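Local coordinates for myosin-I heavy chain (Dictyostelium discoideum, PDB 5EJR), which is an actin-based motor with ATPase activity that takes part in adhesion and the early steps of phagocytosis, represented here by its second MyTH4-FERM tail domain, at residues E106-A111 against F138-S143. Numbering follows the deposited sequence. Where two conformers were deposited one is given.
Sequences EIYCQA and FSPSDS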
ATOM      1  N   GLU A 106      -1.545 -16.868  23.085  0.50 34.55           N
ATOM      2  CA  GLU A 106      -0.586 -16.293  24.005  0.50 34.22           C
ATOM      3  C   GLU A 106      -0.479 -14.769  23.852  0.50 36.17           C
ATOM      4  O   GLU A 106      -0.322 -14.071  24.858  0.50 35.35           O
ATOM      5  CB  GLU A 106       0.772 -16.987  23.831  0.50 35.72           C
ATOM      6  CG  GLU A 106       1.561 -17.089  25.124  0.50 44.22           C
ATOM      7  CD  GLU A 106       2.317 -15.836  25.509  0.50 58.85           C
ATOM      8  OE1 GLU A 106       2.588 -15.001  24.613  0.50 39.44           O
ATOM      9  OE2 GLU A 106       2.657 -15.695  26.707  0.50 53.14           O
ATOM     10  N   ILE A 107      -0.589 -14.249  22.607  1.00 31.97           N
ATOM     11  CA  ILE A 107      -0.548 -12.806  22.362  1.00 30.38           C
ATOM     12  C   ILE A 107      -1.799 -12.148  22.967  1.00 34.00           C
ATOM     13  O   ILE A 107      -1.640 -11.172  23.712  1.00 33.77           O
ATOM     14  CB  ILE A 107      -0.270 -12.407  20.884  1.00 32.85           C
ATOM     15  CG1 ILE A 107       1.109 -12.964  20.445  1.00 32.94           C
ATOM     16  CG2 ILE A 107      -0.284 -10.870  20.738  1.00 32.37           C
ATOM     17  CD1 ILE A 107       1.437 -12.841  18.934  1.00 25.35           C
ATOM     18  N   TYR A 108      -3.003 -12.744  22.718  1.00 30.06           N
ATOM     19  CA  TYR A 108      -4.312 -12.275  23.205  1.00 30.19           C
ATOM     20  C   TYR A 108      -4.388 -12.289  24.743  1.00 35.53           C
ATOM     21  O   TYR A 108      -4.918 -11.356  25.327  1.00 34.62           O
ATOM     22  CB  TYR A 108      -5.445 -13.148  22.649  1.00 30.86           C
ATOM     23  CG  TYR A 108      -6.015 -12.674  21.330  1.00 31.51           C
ATOM     24  CD1 TYR A 108      -7.037 -11.727  21.287  1.00 32.98           C
ATOM     25  CD2 TYR A 108      -5.586 -13.225  20.125  1.00 32.42           C
ATOM     26  CE1 TYR A 108      -7.599 -11.321  20.074  1.00 32.57           C
ATOM     27  CE2 TYR A 108      -6.113 -12.801  18.905  1.00 32.21           C
ATOM     28  CZ  TYR A 108      -7.127 -11.858  18.886  1.00 37.89           C
ATOM     29  OH  TYR A 108      -7.677 -11.494  17.683  1.00 37.05           O
ATOM     30  N   CYS A 109      -3.859 -13.356  25.385  1.00 34.89           N
ATOM     31  CA  CYS A 109      -3.810 -13.491  26.845  1.00 36.96           C
ATOM     32  C   CYS A 109      -2.861 -12.472  27.452  1.00 39.86           C
ATOM     33  O   CYS A 109      -3.246 -11.844  28.425  1.00 38.68           O
ATOM     34  CB  CYS A 109      -3.453 -14.912  27.259  1.00 38.59           C
ATOM     35  SG  CYS A 109      -4.709 -16.141  26.828  1.00 42.88           S
ATOM     36  N   GLN A 110      -1.663 -12.240  26.856  1.00 37.18           N
ATOM     37  CA  GLN A 110      -0.718 -11.232  27.385  1.00 36.54           C
ATOM     38  C   GLN A 110      -1.304  -9.832  27.328  1.00 39.19           C
ATOM     39  O   GLN A 110      -1.048  -9.031  28.232  1.00 38.51           O
ATOM     40  CB  GLN A 110       0.609 -11.204  26.614  1.00 36.56           C
ATOM     41  CG  GLN A 110       1.543 -12.382  26.844  1.00 41.39           C
ATOM     42  CD  GLN A 110       2.845 -12.238  26.073  1.00 49.27           C
ATOM     43  OE1 GLN A 110       3.059 -11.298  25.295  1.00 37.61           O
ATOM     44  NE2 GLN A 110       3.776 -13.144  26.320  1.00 42.38           N
ATOM     45  N   ALA A 111      -2.028  -9.511  26.220  1.00 35.21           N
ATOM     46  CA  ALA A 111      -2.602  -8.184  26.016  1.00 33.57           C
ATOM     47  C   ALA A 111      -3.706  -7.980  27.041  1.00 37.42           C
ATOM     48  O   ALA A 111      -3.703  -6.955  27.726  1.00 36.74           O
ATOM     49  CB  ALA A 111      -3.146  -8.047  24.592  1.00 32.98           C
ATOM     50  N   PHE A 138      -5.973 -11.522  12.914  1.00 35.94           N
ATOM     51  CA  PHE A 138      -6.131 -12.969  13.054  1.00 35.26           C
ATOM     52  C   PHE A 138      -7.019 -13.310  14.234  1.00 40.85           C
ATOM     53  O   PHE A 138      -7.144 -12.543  15.184  1.00 38.89           O
ATOM     54  CB  PHE A 138      -4.752 -13.683  13.155  1.00 35.99           C
ATOM     55  CG  PHE A 138      -3.782 -13.040  14.115  1.00 36.08           C
ATOM     56  CD1 PHE A 138      -3.892 -13.249  15.488  1.00 38.82           C
ATOM     57  CD2 PHE A 138      -2.804 -12.173  13.658  1.00 36.58           C
ATOM     58  CE1 PHE A 138      -3.031 -12.609  16.380  1.00 39.58           C
ATOM     59  CE2 PHE A 138      -1.939 -11.537  14.552  1.00 39.77           C
ATOM     60  CZ  PHE A 138      -2.063 -11.757  15.908  1.00 38.22           C
ATOM     61  N   SER A 139      -7.649 -14.458  14.141  1.00 38.85           N
ATOM     62  CA  SER A 139      -8.543 -14.963  15.150  1.00 39.29           C
ATOM     63  C   SER A 139      -7.744 -15.661  16.259  1.00 44.21           C
ATOM     64  O   SER A 139      -6.716 -16.280  15.961  1.00 43.40           O
ATOM     65  CB  SER A 139      -9.475 -15.979  14.496  1.00 43.37           C
ATOM     66  OG  SER A 139     -10.313 -16.659  15.417  1.00 58.58           O
ATOM     67  N   PRO A 140      -8.219 -15.662  17.535  1.00 41.39           N
ATOM     68  CA  PRO A 140      -7.584 -16.557  18.517  1.00 41.71           C
ATOM     69  C   PRO A 140      -8.064 -17.983  18.145  1.00 45.64           C
ATOM     70  O   PRO A 140      -8.951 -18.112  17.285  1.00 43.43           O
ATOM     71  CB  PRO A 140      -8.173 -16.100  19.855  1.00 43.94           C
ATOM     72  CG  PRO A 140      -9.474 -15.477  19.521  1.00 47.88           C
ATOM     73  CD  PRO A 140      -9.440 -15.024  18.083  1.00 42.11           C
ATOM     74  N   SER A 141      -7.519 -19.049  18.783  1.00 42.75           N
ATOM     75  CA  SER A 141      -7.958 -20.417  18.483  1.00 42.97           C
ATOM     76  C   SER A 141      -9.472 -20.564  18.664  1.00 48.55           C
ATOM     77  O   SER A 141     -10.093 -19.774  19.382  1.00 47.34           O
ATOM     78  CB  SER A 141      -7.223 -21.437  19.354  1.00 46.83           C
ATOM     79  OG  SER A 141      -7.572 -21.317  20.727  1.00 50.65           O
ATOM     80  N   ASP A 142     -10.063 -21.571  18.020  1.00 46.80           N
ATOM     81  CA  ASP A 142     -11.493 -21.857  18.125  1.00 47.60           C
ATOM     82  C   ASP A 142     -11.858 -22.181  19.585  1.00 52.10           C
ATOM     83  O   ASP A 142     -12.967 -21.878  20.032  1.00 52.39           O
ATOM     84  CB  ASP A 142     -11.856 -23.013  17.186  1.00 50.25           C
ATOM     85  CG  ASP A 142     -11.357 -22.781  15.770  1.00 69.04           C
ATOM     86  OD1 ASP A 142     -10.133 -22.961  15.530  1.00 70.08           O
ATOM     87  OD2 ASP A 142     -12.166 -22.355  14.921  1.00 77.14           O
ATOM     88  N   SER A 143     -10.883 -22.736  20.333  1.00 47.41           N
ATOM     89  CA  SER A 143     -11.001 -23.068  21.750  1.00 47.53           C
ATOM     90  C   SER A 143     -11.072 -21.805  22.602  1.00 49.72           C
ATOM     91  O   SER A 143     -11.900 -21.752  23.505  1.00 50.64           O
ATOM     92  CB  SER A 143      -9.817 -23.922  22.191  1.00 50.56           C
ATOM     93  OG  SER A 143      -9.857 -24.172  23.584  1.00 64.09           O
TER
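Tyr108, on the helical segment 106-111, comes closest through its backbone to Pro140 in the loop part of 138-143, with CA atoms 7.1 Å apart. The ring reaches the loop with its hydroxyl leading: Tyr108 OH donates a hydrogen bond of 2.8 Å to Phe138 O, which lies at the ring edge. The bond runs close to the direction of the carbonyl, with a C=O...donor angle of 163°, so the phenol is buried and also gives a backbone oxygen its partner where the chain has left helix 121-137. Pro140 CB sits over one face, offset toward the rim, 4.2 Å from the centroid of the Tyr108 ring in a CH-pi contact; its compact, rigid ring suits this place. The Phe138 ring adds an apolar contact, its CE1 4.0 Å from Tyr108 CE2. With CG between the backbone N and the carbonyl carbon (chi1 47°), the end of the Phe138 side chain comes nearer to 106-111 than its CB does. A phenylalanine in place of Tyr108 would probably leave Phe138 O without its hydroxyl partner and the ring without its tie to the loop. Ser141 is the N-cap right before helix 142-159, where a short hydroxyl can accept from Leu144 N; its OG also hydrogen-bonds Asp105 OD2, next to segment 106-111. Leu177 of helix 164-178 touches both Tyr108 and Pro140, and Phe148 meets the tyrosine edge-to-face, placing this helix-to-loop contact in the core of the helical MyTH4 domain.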